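Local coordinates for bromo domain containing protein (Cryptosporidium parvum, PDB 5U9N), which probably recognises acetylated lysines through bromodomains, the second of which is the piece described here, with the inhibitor bromosporine bound in its pocket, at residues V103-I106 against F107-M111; N132-N135 against N136-K140. All blocks are in the same frame, centred on the assembly; numbering follows the deposited sequence.

Interaction 1. Residues V103-I106 against F107-M111; sequences VKLI and FSNCM
Phe-107 lies against the preceding turn of helix 96-113, and its side chain can be followed outward from the backbone. Phe-107 CB sits 3.9 Å from Lys-104 O. Phe-107 CG stands anti to its own carbonyl carbon (chi1 -55°), which turns the ring back toward the N-terminal end of the helix, alongside Val-103, and places CG near the Val-103 carbonyl. Phe-107 CD1 meets the CG2 branch of Ile-106 at 4.0 Å, and CE1 shares that methyl; Ile-106 CB lies over one ring face. Phe-107 CD2 comes to 3.6 Å from Val-103 O, which also lies over a face, displaced toward the rim. Further out, Phe-107 CE2 touches Val-103 CG1 at 3.7 Å, the two side chains running side by side. Phe-29 meets this ring edge-to-face.

Elsewhere on the helix, Leu-105 CD1 packs 3.5 Å from Asn-109 OD1. Asn-109 ND2 lies 3.2 Å from Leu-105 O, but at an angle too poor for a bond; it donates to Glu-53 O instead. Leu-105 O takes Asn-109 N at 3.0 Å.

This is a central helix of the all-helical bromodomain bundle; its C-terminal end lines the bromosporine pocket with Cys-110, whose O bonds to Asn-114 ND2. Apolar groups of Val-103, Ile-106 and Phe-107 pack in the interior, while the buried Asn-109 amide has its ND2 satisfied by a loop carbonyl.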
loop_
_atom_site.group_PDB
_atom_site.type_symbol
_atom_site.label_atom_id
_atom_site.label_comp_id
_atom_site.label_asym_id
_atom_site.label_seq_id
_atom_site.Cartn_x
_atom_site.Cartn_y
_atom_site.Cartn_z
ATOM N N VAL A 103 -3.792 -1.104 1.740
ATOM C CA VAL A 103 -2.404 -0.722 2.022
ATOM C C VAL A 103 -1.624 -1.934 2.562
ATOM O O VAL A 103 -0.517 -2.189 2.098
ATOM C CB VAL A 103 -2.317 0.475 2.989
ATOM C CG1 VAL A 103 -0.891 0.663 3.488
ATOM C CG2 VAL A 103 -2.824 1.752 2.314
ATOM N N LYS A 104 -2.201 -2.687 3.508
ATOM C CA LYS A 104 -1.525 -3.843 4.085
ATOM C C LYS A 104 -1.382 -4.976 3.079
ATOM O O LYS A 104 -0.415 -5.730 3.157
ATOM C CB LYS A 104 -2.243 -4.326 5.314
ATOM C CG LYS A 104 -2.097 -3.375 6.471
ATOM C CD LYS A 104 -2.738 -3.946 7.711
ATOM C CE LYS A 104 -2.246 -3.295 8.965
ATOM N NZ LYS A 104 -2.986 -3.808 10.176
ATOM N N LEU A 105 -2.300 -5.063 2.109
ATOM C CA LEU A 105 -2.232 -6.042 1.005
ATOM C C LEU A 105 -0.939 -5.857 0.172
ATOM O O LEU A 105 -0.360 -6.836 -0.281
ATOM C CB LEU A 105 -3.481 -5.884 0.097
ATOM C CG LEU A 105 -3.566 -6.752 -1.137
ATOM C CD1 LEU A 105 -3.706 -8.210 -0.772
ATOM C CD2 LEU A 105 -4.712 -6.324 -1.994
ATOM N N ILE A 106 -0.520 -4.603 -0.033
ATOM C CA ILE A 106 0.709 -4.237 -0.754
ATOM C C ILE A 106 1.919 -4.866 -0.065
ATOM O O ILE A 106 2.786 -5.406 -0.725
ATOM C CB ILE A 106 0.854 -2.674 -0.808
ATOM C CG1 ILE A 106 -0.218 -2.057 -1.708
ATOM C CG2 ILE A 106 2.259 -2.235 -1.300
ATOM C CD1 ILE A 106 -0.279 -0.528 -1.651
ATOM N N PHE A 107 2.009 -4.729 1.245
ATOM C CA PHE A 107 3.158 -5.224 2.007
ATOM C C PHE A 107 3.126 -6.753 2.213
ATOM O O PHE A 107 4.194 -7.351 2.202
ATOM C CB PHE A 107 3.248 -4.503 3.363
ATOM C CG PHE A 107 3.295 -2.989 3.229
ATOM C CD1 PHE A 107 4.073 -2.383 2.246
ATOM C CD2 PHE A 107 2.513 -2.178 4.039
ATOM C CE1 PHE A 107 4.067 -0.999 2.083
ATOM C CE2 PHE A 107 2.490 -0.794 3.855
ATOM C CZ PHE A 107 3.242 -0.219 2.857
ATOM N N SER A 108 1.937 -7.395 2.341
ATOM C CA SER A 108 1.872 -8.841 2.508
ATOM C C SER A 108 2.131 -9.555 1.202
ATOM O O SER A 108 2.676 -10.661 1.217
ATOM C CB SER A 108 0.522 -9.272 3.081
ATOM O OG SER A 108 -0.570 -8.956 2.239
ATOM N N ASN A 109 1.729 -8.961 0.066
ATOM C CA ASN A 109 2.014 -9.573 -1.244
ATOM C C ASN A 109 3.528 -9.570 -1.481
ATOM O O ASN A 109 4.097 -10.567 -1.918
ATOM C CB ASN A 109 1.314 -8.803 -2.377
ATOM C CG ASN A 109 -0.179 -8.980 -2.406
ATOM O OD1 ASN A 109 -0.744 -9.841 -1.730
ATOM N ND2 ASN A 109 -0.853 -8.152 -3.186
ATOM N N CYS A 110 4.170 -8.471 -1.136
ATOM C CA CYS A 110 5.605 -8.337 -1.275
ATOM C C CYS A 110 6.332 -9.311 -0.347
ATOM O O CYS A 110 7.330 -9.890 -0.740
ATOM C CB CYS A 110 6.029 -6.899 -1.004
ATOM S SG CYS A 110 7.801 -6.622 -1.148
ATOM N N MET A 111 5.826 -9.506 0.850
ATOM C CA MET A 111 6.454 -10.409 1.810
ATOM C C MET A 111 6.130 -11.883 1.507
ATOM O O MET A 111 6.892 -12.745 1.926
ATOM C CB MET A 111 6.044 -10.035 3.243
ATOM C CG MET A 111 6.684 -8.707 3.698
ATOM S SD MET A 111 6.472 -8.365 5.438
ATOM C CE MET A 111 4.855 -7.629 5.438
#

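Interaction 2. Residues N132-N135 against N136-K140; sequences NKFN and NLWNK
The carbonyl oxygens of Asn-132 to Asn-135 accept from the backbone N atoms of Asn-136 to Asn-139, an i to i+4 ladder along the last turns of helix 122-139, in which Phe-134 O and Trp-138 N are 2.8 Å apart. One rung is doubled: Asn-132 O also accepts from the side chain of Asn-136, whose ND2 lies 2.9 Å away with a nearly straight N-H...O angle of 172°. The oxygen lies in the plane of the Asn-136 amide, yet ND2 stands well above the carbonyl plane of Asn-132, and it comes from the face opposite to that used by Asn-136 N.

Phe-134 and Trp-138 form the aromatic pair. One turn apart on the same side of the helix, both keep CG anti to the backbone N (chi1 -179° for Phe-134), and the rings run side by side. Their planes meet obliquely at 34°. Phe-134 CZ rests over one face of the indole, 3.5 Å from Trp-138 CD2, and Phe-134 CE1 reaches Trp-138 CE3 at 3.7 Å. In return, Trp-138 CB makes a CH-pi contact over a face of the Phe-134 ring, 4.2 Å from its centroid.

Phe-144 adds its ring to Trp-138. Leu-137 CG lies 3.3 Å from Lys-133 O. This is the C-terminal part of an amphipathic helix of the bromodomain bundle: Phe-134 and Trp-138 pack between helices 9-20 and 96-113, and Leu-137 adds to the contact with helix 9-20, whereas on the exposed side the Asn-136 amide spends a donor on the backbone of its own helix.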
loop_
_atom_site.group_PDB
_atom_site.type_symbol
_atom_site.label_atom_id
_atom_site.label_comp_id
_atom_site.label_asym_id
_atom_site.label_seq_id
_atom_site.Cartn_x
_atom_site.Cartn_y
_atom_site.Cartn_z
ATOM N N ASN A 132 5.389 -1.411 9.203
ATOM C CA ASN A 132 5.621 -0.955 10.564
ATOM C C ASN A 132 5.371 0.557 10.665
ATOM O O ASN A 132 4.720 1.004 11.598
ATOM C CB ASN A 132 7.039 -1.300 11.012
ATOM C CG ASN A 132 7.268 -2.781 11.236
ATOM O OD1 ASN A 132 6.430 -3.636 10.899
ATOM N ND2 ASN A 132 8.438 -3.120 11.771
ATOM N N LYS A 133 5.852 1.332 9.682
ATOM C CA LYS A 133 5.587 2.769 9.623
ATOM C C LYS A 133 4.080 3.016 9.457
ATOM O O LYS A 133 3.549 3.916 10.081
ATOM C CB LYS A 133 6.364 3.414 8.460
ATOM C CG LYS A 133 6.162 4.954 8.331
ATOM C CD LYS A 133 6.803 5.731 9.485
ATOM C CE LYS A 133 6.688 7.229 9.274
ATOM N NZ LYS A 133 7.370 8.012 10.345
ATOM N N PHE A 134 3.397 2.233 8.605
ATOM C CA PHE A 134 1.956 2.398 8.410
ATOM C C PHE A 134 1.194 2.176 9.718
ATOM O O PHE A 134 0.296 2.959 10.041
ATOM C CB PHE A 134 1.411 1.449 7.333
ATOM C CG PHE A 134 -0.084 1.624 7.101
ATOM C CD1 PHE A 134 -0.613 2.869 6.780
ATOM C CD2 PHE A 134 -0.972 0.586 7.369
ATOM C CE1 PHE A 134 -1.989 3.058 6.682
ATOM C CE2 PHE A 134 -2.350 0.769 7.225
ATOM C CZ PHE A 134 -2.847 2.006 6.881
ATOM N N ASN A 135 1.522 1.102 10.449
ATOM C CA ASN A 135 0.842 0.797 11.712
ATOM C C ASN A 135 0.992 1.901 12.708
ATOM O O ASN A 135 0.049 2.195 13.422
ATOM C CB ASN A 135 1.367 -0.500 12.326
ATOM C CG ASN A 135 0.846 -1.737 11.640
ATOM O OD1 ASN A 135 -0.323 -1.818 11.264
ATOM N ND2 ASN A 135 1.655 -2.772 11.577
ATOM N N ASN A 136 2.166 2.507 12.780
ATOM C CA ASN A 136 2.411 3.587 13.722
ATOM C C ASN A 136 1.622 4.857 13.349
ATOM O O ASN A 136 1.125 5.537 14.242
ATOM C CB ASN A 136 3.908 3.891 13.815
ATOM C CG ASN A 136 4.607 2.991 14.813
ATOM O OD1 ASN A 136 4.652 3.282 16.019
ATOM N ND2 ASN A 136 5.035 1.810 14.365
ATOM N N LEU A 137 1.513 5.175 12.049
ATOM C CA LEU A 137 0.734 6.326 11.594
ATOM C C LEU A 137 -0.752 6.065 11.789
ATOM O O LEU A 137 -1.481 6.924 12.291
ATOM C CB LEU A 137 1.004 6.608 10.102
ATOM C CG LEU A 137 2.431 7.028 9.739
ATOM C CD1 LEU A 137 2.562 7.258 8.270
ATOM C CD2 LEU A 137 2.847 8.263 10.505
ATOM N N TRP A 138 -1.202 4.890 11.370
ATOM C CA TRP A 138 -2.607 4.489 11.456
ATOM C C TRP A 138 -3.115 4.451 12.903
ATOM O O TRP A 138 -4.200 4.947 13.182
ATOM C CB TRP A 138 -2.780 3.107 10.814
ATOM C CG TRP A 138 -4.175 2.788 10.393
ATOM C CD1 TRP A 138 -4.917 1.718 10.775
ATOM C CD2 TRP A 138 -4.920 3.446 9.371
ATOM N NE1 TRP A 138 -6.097 1.693 10.084
ATOM C CE2 TRP A 138 -6.114 2.723 9.191
ATOM C CE3 TRP A 138 -4.721 4.614 8.628
ATOM C CZ2 TRP A 138 -7.125 3.157 8.345
ATOM C CZ3 TRP A 138 -5.693 4.999 7.725
ATOM C CH2 TRP A 138 -6.886 4.277 7.599
ATOM N N ASN A 139 -2.337 3.868 13.816
ATOM C CA ASN A 139 -2.733 3.734 15.225
ATOM C C ASN A 139 -2.881 5.085 15.955
ATOM O O ASN A 139 -3.594 5.128 16.944
ATOM C CB ASN A 139 -1.728 2.881 15.988
ATOM C CG ASN A 139 -1.749 1.426 15.609
ATOM O OD1 ASN A 139 -2.640 0.952 14.895
ATOM N ND2 ASN A 139 -0.739 0.690 16.059
ATOM N N LYS A 140 -2.172 6.157 15.510
ATOM C CA LYS A 140 -2.240 7.464 16.166
ATOM C C LYS A 140 -3.135 8.456 15.348
ATOM O O LYS A 140 -3.270 9.613 15.752
ATOM C CB LYS A 140 -0.792 8.045 16.403
ATOM C CG LYS A 140 -0.183 8.813 15.247
ATOM C CD LYS A 140 1.348 8.979 15.407
ATOM C CE LYS A 140 2.022 9.611 14.185
ATOM N NZ LYS A 140 2.308 11.067 14.376
#

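Following the chain, interaction 1 comes first, within helix 96-113, and interaction 2 follows within helix 122-139, the next helix. Each joins adjoining segments of one helix, so neither closes a long loop, and the two stand in series without nesting or crossing. Their centres are 15 Å apart, but the helices touch: Val-103 CG1 packs on Phe-134 CG at 3.8 Å, and Lys-104 CE approaches Asn-135 OD1 at 3.3 Å. In the all-helical bromodomain, this junction links the helix carrying Cys-110 of the bromosporine pocket to its successor. Phe-134, Leu-137 and Trp-138 in turn pack on helix 9-20, whereas 103-111 reach helix 57-65 through Val-103, Ile-106 and Phe-107.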